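Side-chain contacts in ulvan Lyase-PL25 (Pseudoalteromonas sp. PLSV, PDB 5UAM), which cleaves ulvan, the sulfated cell-wall polysaccharide of green seaweeds, as a polysaccharide lyase of family 25 built on a beta-propeller: residues 377-382 / 386-391; 404-409 / 428-433; 205-210 / 262-267; 223-226 / 232-235; 112-117 / 150-155. All blocks are in the same frame, centred on the assembly; numbering follows the deposited sequence. Where two conformers were deposited one is given.

Contact 1: residues 377-382 / 386-391; sequences TTYNQD and VLSWWQ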
# COMPACT_ATOMS: atom_id res chain seq x y z
N THR A 377 -1.51 -13.46 5.55
CA THR A 377 -0.99 -13.57 4.20
C THR A 377 -1.97 -14.32 3.31
O THR A 377 -2.65 -15.25 3.74
CB THR A 377 0.41 -14.21 4.20
OG1 THR A 377 0.81 -14.57 2.87
CG2 THR A 377 0.42 -15.42 5.03
N THR A 378 -2.05 -13.88 2.06
CA THR A 378 -2.84 -14.60 1.08
C THR A 378 -1.95 -15.34 0.09
O THR A 378 -0.90 -14.84 -0.32
CB THR A 378 -3.87 -13.72 0.36
OG1 THR A 378 -4.68 -14.53 -0.50
CG2 THR A 378 -3.23 -12.68 -0.49
N TYR A 379 -2.40 -16.52 -0.29
CA TYR A 379 -1.74 -17.38 -1.25
C TYR A 379 -2.82 -18.23 -1.88
O TYR A 379 -3.97 -18.23 -1.43
CB TYR A 379 -0.65 -18.21 -0.55
CG TYR A 379 -1.16 -19.24 0.43
CD1 TYR A 379 -1.47 -18.91 1.75
CD2 TYR A 379 -1.33 -20.55 0.04
CE1 TYR A 379 -1.93 -19.89 2.63
CE2 TYR A 379 -1.80 -21.52 0.91
CZ TYR A 379 -2.09 -21.19 2.21
OH TYR A 379 -2.56 -22.16 3.07
N ASN A 380 -2.50 -18.94 -2.96
CA ASN A 380 -3.46 -19.85 -3.55
C ASN A 380 -3.00 -21.29 -3.35
O ASN A 380 -1.81 -21.59 -3.35
CB ASN A 380 -3.77 -19.53 -5.02
CG ASN A 380 -4.90 -18.49 -5.17
OD1 ASN A 380 -4.95 -17.49 -4.44
ND2 ASN A 380 -5.81 -18.72 -6.12
N GLN A 381 -3.98 -22.16 -3.16
CA GLN A 381 -3.76 -23.60 -3.16
C GLN A 381 -4.64 -24.11 -4.28
O GLN A 381 -5.87 -24.04 -4.19
CB GLN A 381 -4.11 -24.26 -1.83
CG GLN A 381 -3.78 -25.76 -1.90
CD GLN A 381 -4.10 -26.53 -0.63
OE1 GLN A 381 -5.14 -26.32 -0.00
NE2 GLN A 381 -3.20 -27.44 -0.25
N ASP A 382 -4.02 -24.62 -5.34
CA ASP A 382 -4.75 -24.98 -6.54
C ASP A 382 -5.47 -23.71 -6.98
O ASP A 382 -4.83 -22.64 -7.04
CB ASP A 382 -5.64 -26.19 -6.24
CG ASP A 382 -4.85 -27.38 -5.71
OD1 ASP A 382 -3.75 -27.66 -6.25
OD2 ASP A 382 -5.31 -28.03 -4.75
N VAL A 386 -6.63 -18.39 -0.29
CA VAL A 386 -6.50 -18.61 1.15
C VAL A 386 -5.98 -17.32 1.78
O VAL A 386 -5.08 -16.67 1.23
CB VAL A 386 -5.55 -19.79 1.47
CG1 VAL A 386 -5.55 -20.07 2.96
CG2 VAL A 386 -5.93 -21.05 0.67
N LEU A 387 -6.53 -16.96 2.94
CA LEU A 387 -6.00 -15.88 3.78
C LEU A 387 -5.84 -16.46 5.17
O LEU A 387 -6.83 -16.85 5.80
CB LEU A 387 -6.94 -14.66 3.80
CG LEU A 387 -6.45 -13.47 4.62
CD1 LEU A 387 -5.23 -12.87 3.98
CD2 LEU A 387 -7.52 -12.42 4.69
N SER A 388 -4.59 -16.57 5.65
CA SER A 388 -4.35 -17.25 6.91
C SER A 388 -3.21 -16.58 7.67
O SER A 388 -2.40 -15.86 7.09
CB SER A 388 -4.07 -18.73 6.71
OG SER A 388 -2.91 -18.91 5.92
N TRP A 389 -3.20 -16.83 8.97
CA TRP A 389 -2.16 -16.32 9.85
C TRP A 389 -0.96 -17.27 9.84
O TRP A 389 -1.11 -18.49 9.92
CB TRP A 389 -2.68 -16.24 11.28
CG TRP A 389 -3.68 -15.12 11.51
CD1 TRP A 389 -5.03 -15.22 11.54
CD2 TRP A 389 -3.38 -13.73 11.71
NE1 TRP A 389 -5.60 -13.98 11.76
CE2 TRP A 389 -4.60 -13.06 11.89
CE3 TRP A 389 -2.19 -13.00 11.79
CZ2 TRP A 389 -4.67 -11.68 12.13
CZ3 TRP A 389 -2.27 -11.63 12.04
CH2 TRP A 389 -3.50 -11.00 12.20
N TRP A 390 0.24 -16.69 9.76
CA TRP A 390 1.49 -17.43 9.85
C TRP A 390 2.34 -16.82 10.95
O TRP A 390 2.56 -15.60 10.96
CB TRP A 390 2.23 -17.36 8.51
CG TRP A 390 1.53 -18.14 7.44
CD1 TRP A 390 0.37 -17.81 6.82
CD2 TRP A 390 1.94 -19.40 6.90
NE1 TRP A 390 0.03 -18.77 5.91
CE2 TRP A 390 0.97 -19.76 5.93
CE3 TRP A 390 3.03 -20.24 7.12
CZ2 TRP A 390 1.05 -20.94 5.20
CZ3 TRP A 390 3.10 -21.42 6.40
CH2 TRP A 390 2.12 -21.76 5.45
N GLN A 391 2.81 -17.66 11.87
CA GLN A 391 3.45 -17.21 13.10
C GLN A 391 4.90 -17.70 13.15
O GLN A 391 5.17 -18.89 12.93
CB GLN A 391 2.70 -17.76 14.32
CG GLN A 391 3.41 -17.54 15.66
CD GLN A 391 3.12 -16.19 16.26
OE1 GLN A 391 1.97 -15.88 16.59
NE2 GLN A 391 4.15 -15.38 16.43

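Contact 2: residues 404-409 / 428-433; sequences TVLRKD and MLVAEK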
# COMPACT_ATOMS: atom_id res chain seq x y z
N THR A 404 -6.97 -20.08 9.45
CA THR A 404 -7.45 -19.51 8.20
C THR A 404 -8.65 -18.62 8.50
O THR A 404 -9.60 -19.05 9.15
CB THR A 404 -7.83 -20.61 7.21
OG1 THR A 404 -6.66 -21.34 6.82
CG2 THR A 404 -8.50 -20.03 5.97
N VAL A 405 -8.60 -17.38 8.01
CA VAL A 405 -9.63 -16.39 8.27
C VAL A 405 -10.64 -16.31 7.12
O VAL A 405 -11.80 -15.96 7.32
CB VAL A 405 -8.94 -15.03 8.48
CG1 VAL A 405 -9.93 -13.93 8.67
CG2 VAL A 405 -7.99 -15.10 9.68
N LEU A 406 -10.19 -16.62 5.91
CA LEU A 406 -11.08 -16.61 4.76
C LEU A 406 -10.50 -17.52 3.69
O LEU A 406 -9.29 -17.52 3.47
CB LEU A 406 -11.24 -15.18 4.19
CG LEU A 406 -12.46 -14.94 3.32
CD1 LEU A 406 -13.72 -15.01 4.13
CD2 LEU A 406 -12.34 -13.59 2.63
N ARG A 407 -11.36 -18.33 3.06
CA ARG A 407 -10.91 -19.21 2.00
C ARG A 407 -12.04 -19.30 0.99
O ARG A 407 -13.18 -19.52 1.37
CB ARG A 407 -10.58 -20.59 2.56
CG ARG A 407 -9.92 -21.49 1.54
CD ARG A 407 -9.45 -22.82 2.14
NE ARG A 407 -8.86 -23.64 1.09
CZ ARG A 407 -7.65 -24.20 1.14
NH1 ARG A 407 -7.23 -24.91 0.10
NH2 ARG A 407 -6.87 -24.08 2.21
N LYS A 408 -11.72 -19.07 -0.29
CA LYS A 408 -12.75 -19.11 -1.33
C LYS A 408 -12.26 -19.91 -2.53
O LYS A 408 -11.21 -19.63 -3.09
CB LYS A 408 -13.16 -17.70 -1.76
CG LYS A 408 -13.71 -16.84 -0.63
CD LYS A 408 -15.10 -17.28 -0.25
CE LYS A 408 -15.64 -16.44 0.87
NZ LYS A 408 -17.00 -16.91 1.28
N ASP A 409 -13.07 -20.87 -2.96
CA ASP A 409 -12.76 -21.62 -4.16
C ASP A 409 -12.85 -20.71 -5.38
O ASP A 409 -13.67 -19.79 -5.45
CB ASP A 409 -13.76 -22.77 -4.34
CG ASP A 409 -13.92 -23.62 -3.10
OD1 ASP A 409 -12.92 -24.19 -2.61
OD2 ASP A 409 -15.06 -23.75 -2.61
N MET A 428 -8.17 -6.44 8.52
CA MET A 428 -7.72 -6.38 7.14
C MET A 428 -8.93 -6.43 6.23
O MET A 428 -9.93 -7.07 6.55
CB MET A 428 -6.75 -7.54 6.85
CG MET A 428 -6.16 -7.55 5.45
SD MET A 428 -4.99 -8.91 5.18
CE MET A 428 -3.48 -8.24 5.88
N LEU A 429 -8.80 -5.78 5.08
CA LEU A 429 -9.79 -5.85 4.00
C LEU A 429 -9.34 -6.84 2.94
O LEU A 429 -8.13 -6.98 2.67
CB LEU A 429 -9.97 -4.46 3.39
CG LEU A 429 -10.71 -3.51 4.31
CD1 LEU A 429 -10.43 -2.07 3.98
CD2 LEU A 429 -12.21 -3.77 4.22
N VAL A 430 -10.31 -7.54 2.35
CA VAL A 430 -10.04 -8.59 1.38
C VAL A 430 -11.04 -8.44 0.24
O VAL A 430 -12.22 -8.18 0.48
CB VAL A 430 -10.24 -9.99 2.00
CG1 VAL A 430 -9.65 -11.07 1.09
CG2 VAL A 430 -9.64 -10.07 3.38
N ALA A 431 -10.57 -8.63 -0.99
CA ALA A 431 -11.42 -8.64 -2.18
C ALA A 431 -11.33 -10.00 -2.84
O ALA A 431 -10.24 -10.50 -3.12
CB ALA A 431 -10.96 -7.55 -3.16
N GLU A 432 -12.49 -10.60 -3.09
CA GLU A 432 -12.58 -11.95 -3.67
C GLU A 432 -12.66 -11.80 -5.18
O GLU A 432 -13.74 -11.68 -5.77
CB GLU A 432 -13.81 -12.67 -3.11
CG GLU A 432 -14.06 -14.06 -3.64
CD GLU A 432 -15.40 -14.60 -3.20
OE1 GLU A 432 -16.23 -13.81 -2.70
OE2 GLU A 432 -15.61 -15.80 -3.33
N LYS A 433 -11.50 -11.77 -5.83
CA LYS A 433 -11.45 -11.59 -7.28
C LYS A 433 -11.87 -12.87 -7.98
O LYS A 433 -11.22 -13.92 -7.82
CB LYS A 433 -10.03 -11.22 -7.70
CG LYS A 433 -9.55 -9.93 -7.08
CD LYS A 433 -8.24 -9.48 -7.68
CE LYS A 433 -7.10 -10.36 -7.26
NZ LYS A 433 -5.80 -9.89 -7.83

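Contact 3: residues 205-210 / 262-267; sequences SFLKHK and YFMSFN. With EDO (1,2-ethanediol), chain J.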
# COMPACT_ATOMS: atom_id res chain seq x y z
N SER A 205 11.12 16.08 -2.25
CA SER A 205 11.64 14.84 -2.82
C SER A 205 12.51 14.10 -1.80
O SER A 205 13.45 14.67 -1.26
CB SER A 205 12.50 15.10 -4.05
OG SER A 205 11.73 15.58 -5.13
N PHE A 206 12.22 12.81 -1.59
CA PHE A 206 13.05 11.98 -0.72
C PHE A 206 13.76 10.83 -1.42
O PHE A 206 14.76 10.32 -0.89
CB PHE A 206 12.29 11.50 0.54
CG PHE A 206 11.19 10.51 0.26
CD1 PHE A 206 9.89 10.93 -0.00
CD2 PHE A 206 11.46 9.15 0.26
CE1 PHE A 206 8.90 10.02 -0.26
CE2 PHE A 206 10.47 8.24 0.01
CZ PHE A 206 9.18 8.67 -0.25
N LEU A 207 13.33 10.45 -2.62
CA LEU A 207 14.07 9.50 -3.45
C LEU A 207 14.21 10.10 -4.84
O LEU A 207 13.23 10.57 -5.42
CB LEU A 207 13.39 8.14 -3.56
CG LEU A 207 13.54 7.27 -2.30
CD1 LEU A 207 12.52 6.13 -2.32
CD2 LEU A 207 14.95 6.72 -2.19
N LYS A 208 15.43 10.09 -5.36
CA LYS A 208 15.78 10.73 -6.62
C LYS A 208 15.70 9.77 -7.80
O LYS A 208 16.33 8.71 -7.79
CB LYS A 208 17.22 11.21 -6.52
CG LYS A 208 17.79 11.86 -7.78
CD LYS A 208 17.14 13.21 -8.01
CE LYS A 208 17.93 13.98 -9.02
NZ LYS A 208 17.34 15.34 -9.25
N HIS A 209 15.01 10.19 -8.86
CA HIS A 209 15.15 9.56 -10.17
C HIS A 209 16.16 10.35 -10.99
O HIS A 209 16.26 11.58 -10.87
CB HIS A 209 13.81 9.50 -10.92
CG HIS A 209 13.53 10.71 -11.76
ND1 HIS A 209 13.02 11.89 -11.25
CD2 HIS A 209 13.70 10.92 -13.09
CE1 HIS A 209 12.89 12.77 -12.22
NE2 HIS A 209 13.29 12.21 -13.35
N LYS A 210 16.90 9.65 -11.84
CA LYS A 210 17.94 10.26 -12.66
C LYS A 210 18.51 9.20 -13.60
O LYS A 210 18.32 8.00 -13.37
CB LYS A 210 19.08 10.86 -11.83
CG LYS A 210 19.75 9.86 -10.85
CD LYS A 210 20.96 10.50 -10.19
CE LYS A 210 21.54 9.65 -9.07
NZ LYS A 210 22.06 8.35 -9.57
N TYR A 262 15.48 -1.58 0.94
CA TYR A 262 16.18 -0.54 1.67
C TYR A 262 15.26 -0.00 2.76
O TYR A 262 14.04 -0.19 2.71
CB TYR A 262 16.49 0.62 0.73
CG TYR A 262 17.29 0.31 -0.53
CD1 TYR A 262 16.69 -0.26 -1.64
CD2 TYR A 262 18.62 0.65 -0.61
CE1 TYR A 262 17.41 -0.50 -2.79
CE2 TYR A 262 19.35 0.42 -1.76
CZ TYR A 262 18.73 -0.14 -2.85
OH TYR A 262 19.44 -0.39 -4.01
N PHE A 263 15.86 0.72 3.72
CA PHE A 263 15.14 1.25 4.87
C PHE A 263 15.71 2.60 5.30
O PHE A 263 16.92 2.76 5.41
CB PHE A 263 15.25 0.30 6.07
CG PHE A 263 14.55 0.80 7.29
CD1 PHE A 263 13.20 0.57 7.47
CD2 PHE A 263 15.23 1.55 8.23
CE1 PHE A 263 12.55 1.08 8.58
CE2 PHE A 263 14.57 2.05 9.32
CZ PHE A 263 13.25 1.81 9.49
N MET A 264 14.82 3.55 5.61
CA MET A 264 15.25 4.77 6.26
C MET A 264 14.10 5.34 7.09
O MET A 264 12.95 4.92 6.97
CB MET A 264 15.79 5.79 5.25
CG MET A 264 14.80 6.26 4.23
SD MET A 264 15.73 7.04 2.88
CE MET A 264 14.40 7.57 1.80
N SER A 265 14.44 6.32 7.92
CA SER A 265 13.52 6.93 8.87
C SER A 265 13.51 8.44 8.68
O SER A 265 14.52 9.04 8.34
CB SER A 265 13.97 6.57 10.30
OG SER A 265 13.05 6.96 11.29
N PHE A 266 12.36 9.05 8.94
CA PHE A 266 12.10 10.48 8.79
C PHE A 266 11.62 11.00 10.13
O PHE A 266 10.56 10.60 10.62
CB PHE A 266 11.02 10.62 7.71
CG PHE A 266 10.43 12.01 7.53
CD1 PHE A 266 11.10 13.18 7.85
CD2 PHE A 266 9.16 12.10 7.01
CE1 PHE A 266 10.49 14.43 7.63
CE2 PHE A 266 8.55 13.34 6.79
CZ PHE A 266 9.20 14.48 7.10
N ASN A 267 12.41 11.87 10.75
CA ASN A 267 12.01 12.53 11.98
C ASN A 267 11.18 13.75 11.61
O ASN A 267 11.71 14.72 11.07
CB ASN A 267 13.23 12.91 12.80
CG ASN A 267 12.88 13.57 14.12
OD1 ASN A 267 11.95 14.37 14.22
ND2 ASN A 267 13.65 13.24 15.15
C1 EDO J . 13.92 15.79 -10.43
O1 EDO J . 14.76 14.65 -10.17
C2 EDO J . 14.50 16.61 -11.58
O2 EDO J . 14.61 15.78 -12.74

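Contact 4: residues 223-226 / 232-235; sequences AWAG and NIIV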
# COMPACT_ATOMS: atom_id res chain seq x y z
N ALA A 223 8.19 2.77 -2.85
CA ALA A 223 8.35 2.97 -1.41
C ALA A 223 7.05 2.68 -0.68
O ALA A 223 5.96 2.80 -1.23
CB ALA A 223 8.78 4.42 -1.11
N TRP A 224 7.19 2.30 0.59
CA TRP A 224 6.09 2.13 1.52
C TRP A 224 6.46 2.87 2.79
O TRP A 224 7.47 2.55 3.45
CB TRP A 224 5.85 0.65 1.82
CG TRP A 224 4.55 0.32 2.48
CD1 TRP A 224 3.40 -0.10 1.86
CD2 TRP A 224 4.25 0.34 3.88
NE1 TRP A 224 2.42 -0.34 2.78
CE2 TRP A 224 2.91 -0.08 4.03
CE3 TRP A 224 4.98 0.67 5.03
CZ2 TRP A 224 2.30 -0.17 5.27
CZ3 TRP A 224 4.35 0.58 6.26
CH2 TRP A 224 3.05 0.17 6.37
N ALA A 225 5.66 3.87 3.13
CA ALA A 225 5.88 4.71 4.30
C ALA A 225 4.82 4.42 5.34
O ALA A 225 3.63 4.33 5.03
CB ALA A 225 5.80 6.18 3.92
N GLY A 226 5.24 4.30 6.60
CA GLY A 226 4.33 4.08 7.70
C GLY A 226 4.83 4.74 8.96
O GLY A 226 5.94 5.27 9.01
N ASN A 232 8.53 9.78 14.36
CA ASN A 232 9.19 9.25 13.18
C ASN A 232 8.22 8.54 12.25
O ASN A 232 7.23 7.93 12.67
CB ASN A 232 10.27 8.26 13.59
CG ASN A 232 11.35 8.90 14.40
OD1 ASN A 232 11.82 9.98 14.05
ND2 ASN A 232 11.71 8.28 15.52
N ILE A 233 8.53 8.65 10.96
CA ILE A 233 7.93 7.87 9.88
C ILE A 233 9.03 6.98 9.33
O ILE A 233 10.18 7.40 9.22
CB ILE A 233 7.37 8.82 8.81
CG1 ILE A 233 6.10 9.50 9.34
CG2 ILE A 233 7.14 8.10 7.46
CD1 ILE A 233 5.58 10.62 8.45
N ILE A 234 8.69 5.73 9.01
CA ILE A 234 9.66 4.77 8.50
C ILE A 234 9.28 4.41 7.07
O ILE A 234 8.10 4.43 6.71
CB ILE A 234 9.78 3.52 9.40
CG1 ILE A 234 8.46 2.78 9.53
CG2 ILE A 234 10.36 3.92 10.76
CD1 ILE A 234 8.60 1.43 10.23
N VAL A 235 10.29 4.15 6.25
CA VAL A 235 10.08 3.94 4.82
C VAL A 235 10.94 2.76 4.36
O VAL A 235 12.17 2.80 4.51
CB VAL A 235 10.42 5.19 4.00
CG1 VAL A 235 10.07 4.98 2.52
CG2 VAL A 235 9.69 6.42 4.57

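Contact 5: residues 112-117 / 150-155; sequences IHIFYG and SQWEDL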
# COMPACT_ATOMS: atom_id res chain seq x y z
N ILE A 112 -13.12 12.93 7.18
CA ILE A 112 -12.52 11.78 6.53
C ILE A 112 -12.02 12.23 5.18
O ILE A 112 -12.77 12.81 4.38
CB ILE A 112 -13.53 10.63 6.41
CG1 ILE A 112 -14.10 10.30 7.80
CG2 ILE A 112 -12.89 9.39 5.79
CD1 ILE A 112 -15.38 9.59 7.78
N HIS A 113 -10.74 11.98 4.92
CA HIS A 113 -10.10 12.31 3.66
C HIS A 113 -9.86 11.05 2.86
O HIS A 113 -9.46 10.02 3.42
CB HIS A 113 -8.74 12.93 3.94
CG HIS A 113 -8.82 14.24 4.64
ND1 HIS A 113 -8.64 15.45 4.00
CD2 HIS A 113 -9.12 14.53 5.93
CE1 HIS A 113 -8.80 16.43 4.88
NE2 HIS A 113 -9.08 15.89 6.05
N ILE A 114 -10.09 11.14 1.56
CA ILE A 114 -9.85 10.05 0.63
C ILE A 114 -8.95 10.59 -0.48
O ILE A 114 -9.28 11.57 -1.15
CB ILE A 114 -11.17 9.49 0.06
CG1 ILE A 114 -11.97 8.79 1.17
CG2 ILE A 114 -10.90 8.54 -1.11
CD1 ILE A 114 -11.41 7.49 1.63
N PHE A 115 -7.78 9.97 -0.65
CA PHE A 115 -6.86 10.27 -1.73
C PHE A 115 -6.99 9.15 -2.76
O PHE A 115 -7.03 7.98 -2.38
CB PHE A 115 -5.43 10.36 -1.18
CG PHE A 115 -5.29 11.35 -0.07
CD1 PHE A 115 -5.04 12.69 -0.32
CD2 PHE A 115 -5.43 10.95 1.24
CE1 PHE A 115 -4.90 13.60 0.70
CE2 PHE A 115 -5.30 11.87 2.28
CZ PHE A 115 -5.04 13.19 2.00
N TYR A 116 -7.10 9.50 -4.03
CA TYR A 116 -7.49 8.49 -5.01
C TYR A 116 -7.25 9.01 -6.43
O TYR A 116 -6.97 10.19 -6.64
CB TYR A 116 -8.98 8.16 -4.85
CG TYR A 116 -9.89 9.27 -5.33
CD1 TYR A 116 -10.14 10.40 -4.55
CD2 TYR A 116 -10.49 9.22 -6.58
CE1 TYR A 116 -10.96 11.42 -5.00
CE2 TYR A 116 -11.29 10.24 -7.04
CZ TYR A 116 -11.52 11.34 -6.25
OH TYR A 116 -12.33 12.36 -6.73
N GLY A 117 -7.38 8.11 -7.40
CA GLY A 117 -7.57 8.50 -8.78
C GLY A 117 -6.32 8.66 -9.62
O GLY A 117 -6.45 8.76 -10.84
N SER A 150 -21.31 9.83 4.22
CA SER A 150 -22.35 9.82 3.19
C SER A 150 -22.23 10.94 2.16
O SER A 150 -22.84 10.84 1.09
CB SER A 150 -23.75 9.85 3.82
OG SER A 150 -24.02 11.09 4.44
N GLN A 151 -21.49 12.01 2.44
CA GLN A 151 -21.44 13.16 1.55
C GLN A 151 -20.02 13.70 1.47
O GLN A 151 -19.34 13.80 2.50
CB GLN A 151 -22.37 14.30 2.02
CG GLN A 151 -23.82 13.94 2.17
CD GLN A 151 -24.62 15.13 2.72
OE1 GLN A 151 -24.26 16.29 2.49
NE2 GLN A 151 -25.68 14.85 3.47
N TRP A 152 -19.60 14.07 0.26
CA TRP A 152 -18.21 14.35 -0.06
C TRP A 152 -18.07 15.62 -0.88
O TRP A 152 -18.98 16.01 -1.62
CB TRP A 152 -17.62 13.15 -0.86
CG TRP A 152 -17.64 11.96 0.02
CD1 TRP A 152 -18.68 11.10 0.23
CD2 TRP A 152 -16.60 11.56 0.89
NE1 TRP A 152 -18.33 10.17 1.19
CE2 TRP A 152 -17.05 10.44 1.61
CE3 TRP A 152 -15.30 12.02 1.13
CZ2 TRP A 152 -16.27 9.80 2.57
CZ3 TRP A 152 -14.52 11.37 2.07
CH2 TRP A 152 -15.02 10.27 2.78
N GLU A 153 -16.92 16.26 -0.74
CA GLU A 153 -16.57 17.37 -1.61
C GLU A 153 -15.13 17.21 -2.08
O GLU A 153 -14.28 16.62 -1.40
CB GLU A 153 -16.77 18.73 -0.93
CG GLU A 153 -15.88 18.95 0.27
CD GLU A 153 -16.20 20.25 1.02
OE1 GLU A 153 -17.23 20.89 0.68
OE2 GLU A 153 -15.43 20.62 1.93
N ASP A 154 -14.88 17.73 -3.26
CA ASP A 154 -13.57 17.69 -3.86
C ASP A 154 -12.68 18.79 -3.27
O ASP A 154 -13.10 19.95 -3.14
CB ASP A 154 -13.69 17.90 -5.37
CG ASP A 154 -14.59 16.87 -6.02
OD1 ASP A 154 -14.48 15.68 -5.66
OD2 ASP A 154 -15.44 17.24 -6.86
N LEU A 155 -11.44 18.47 -2.96
CA LEU A 155 -10.46 19.52 -2.69
C LEU A 155 -9.42 19.63 -3.78
O LEU A 155 -9.03 20.74 -4.16
CB LEU A 155 -9.73 19.27 -1.36
CG LEU A 155 -10.62 19.18 -0.12
CD1 LEU A 155 -9.76 19.08 1.13
CD2 LEU A 155 -11.55 20.39 -0.03
O HOH W 1 -12.04 14.60 -5.27
O HOH W 2 -14.86 13.93 -7.69

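Contact 1: residues 377-382 / 386-391
The phenol ring of Tyr379 carries Val386 on one face: Val386 CB lies 4.0 Å from the ring centroid and 19° off its normal, a CH-pi contact shifted toward the rim. At the ring's edge, in plane, Ser388 OG approaches Tyr379 CE1 to 3.6 Å, and CE1 also meets the edge of the Trp390 indole, 4.1 Å from its CZ2. The ring gets there because CG sits between the backbone N and carbonyl carbon (chi1 67°), turning it across the neighbouring strand of the antiparallel hairpin 373-381/384-392, part of a four-stranded propeller blade. On the other face of the hairpin, Thr378 OG1 donates to Val386 O (2.8 Å) from above the carbonyl plane, while Tyr379 N gives that oxygen a second bond. Glu401 accepts from both Tyr379 OH and Ser388 OG; a leucine in place of Tyr379 would probably cost the carboxylate one of these donors and take the ring face from Val386. Apolar ring packing is thus joined to polar groups tied to the next strand.

Contact 2: residues 404-409 / 428-433
Lys408 and Glu432 meet between two sheets of the beta-propeller, the blade ending in strand 400-408 and the one containing strand 428-433. From Lys408 the contact is made by methylenes: CB and then CG each lie 3.5 Å from Glu432 OE2, and the chain bends at chi2 (-74°), which keeps CD at the same 3.5 Å from that oxygen. Beyond CD the chain runs on extended, crossing the Glu432 side chain at about a right angle, and NZ ends 4.9 Å from Glu432 OE2. The opposite charges are therefore near without pairing, and their attraction is probably modest. The other carboxylate oxygen, Glu432 OE1, is hydrogen-bonded to Tyr442 on strand 439-444. Deeper in, Leu406 and Val430 lie alongside each other, pointing opposite ways, with Phe413 of strand 412-415 touching both. Leu406 belongs to a classic beta bulge: it and Val405 both face Leu387 on the adjoining strand. Its one close approach to segment 428-433 is Leu406 CD2 to Val430 CG1, at 4.0 Å.

Contact 3: residues 205-210 / 262-267
Met264 reaches across to Phe206 and Leu207 inside the large antiparallel sheet system of the propeller, where strands 204-211 and 258-267 are not direct neighbours and meet through the Met264 side chain. The apolar contacts all converge on one methyl group. Met264 CE comes to the edge of the Phe206 ring, near its plane, at 3.7 Å from CD2, and the same methyl lies 4.1 Å from Leu207 CD2. Beyond CG the methionine is extended (chi2 -163°, chi3 -178°), which carries the methyl far enough from its own strand to meet both residues. They can share it because Phe206 and Leu207 form a classic beta bulge, both facing Trp188 on the next strand. Tyr237 of strand 232-243 packs on Leu207 and Met264, and Trp273 meets the Phe206 ring with planes nearly parallel.

The polar contacts lie apart, toward the partly exposed end. There Asp187 accepts from His209 ND1 and also binds a 1,2-ethanediol, probably left from the crystallisation liquor. His209 CE1 approaches the diol O1 to 3.4 Å, obliquely to the ring. With an alanine in place of His209, Asp187 would probably lose its imidazole partner and the diol the ring beside it. Lys208, bent at chi2, brings its ammonium to the same oxygen: NZ donates to O1 over 2.8 Å.

Contact 4: residues 223-226 / 232-235
The antiparallel beta hairpin of strands 217-227 and 232-243, in a region matching a BNR repeat-containing family, is joined here by backbone bonds and small apolar side chains. Gly226 and Ile234 form a hydrogen-bonded pair: Gly226 N donates to Ile234 O at 2.9 Å, and Ile234 N returns a bond to Gly226 O at 2.8 Å. Gly226 is hemmed in by its own strand, since a CB there would run into Trp224 CZ3. The indole itself is held from outside the hairpin, its NE1 bonded to Ile40 O and its ring stacked on His43. Ala225 and Val235 make the next, non-hydrogen-bonded pair. On the face they share, the valine straddles two alanines: CG1, anti to the backbone N (chi1 -175°), lies 3.9 Å from Ala223 CB, while CG2 lies 4.0 Å from Ala225 CB. Phe178 of strand 175-180 packs against Ala225 and Ile233. Tyr222, a probable substrate-binding residue, immediately precedes this segment. From Ile233, the CG2 methyl sits 3.4 Å from Gly226 O.

Contact 5: residues 112-117 / 150-155
Trp152 brings the six-membered end of its indole to Ile112 and Ile114. Its CG is anti to the carbonyl carbon (chi1 -64°), and with chi2 at 84° the benzo end swings over to the other strand. Trp152 CH2 rests 3.8 Å from Ile112 CG2, the methyl branch that stands anti to the backbone N. Trp152 CZ3 lies 3.7 Å from Ile114 CG1, the two side chains crossing at a slant. Trp152 CZ3 also comes within 3.2 Å of Ile112 O, so the ring also meets the backbone carbonyl there. The pyrrole end turns elsewhere, with NE1 bonded to Ile149 O. Both strands belong to one four-stranded antiparallel propeller blade, in which 139-143 runs between 112-116 and 152-154; Ile66 of the adjacent blade packs on Ile112 and Trp152. Farther along, Tyr116 and Asp154 are linked through water. With chi1 at 72°, the Tyr116 ring is swung so that its hydroxyl heads for the carboxylate, yet OH remains 4.1 Å from Asp154 OD1. Two waters span the gap. One of them donates to Asp154 OD1 over 2.7 Å and lies 3.1 Å from Tyr116 OH, which is also hydrogen-bonded to the backbone N of Ile84.

Contacts 1 and 4 are hairpins, zipped by backbone hydrogen bonds; contacts 2, 3 and 5 join strands that are not direct neighbours and rely on side chains. Contact 4 is wholly buried and lies nearest the chain's centre, with aliphatic groups across it; contacts 1, 3 and 5 are buried too. Contact 2, only partly buried, is the most surface-like and mixes an apolar pair with charged residues. It borrows strand 400-408 from the sheet of contact 1, where Leu387 N meets Leu406 O at 2.9 Å. Contact 4 is nested within the loop closed by contact 3, their strands pairing through Phe266 N and Ile233 O at 2.7 Å. Contact 5 adds water bridges to its packing.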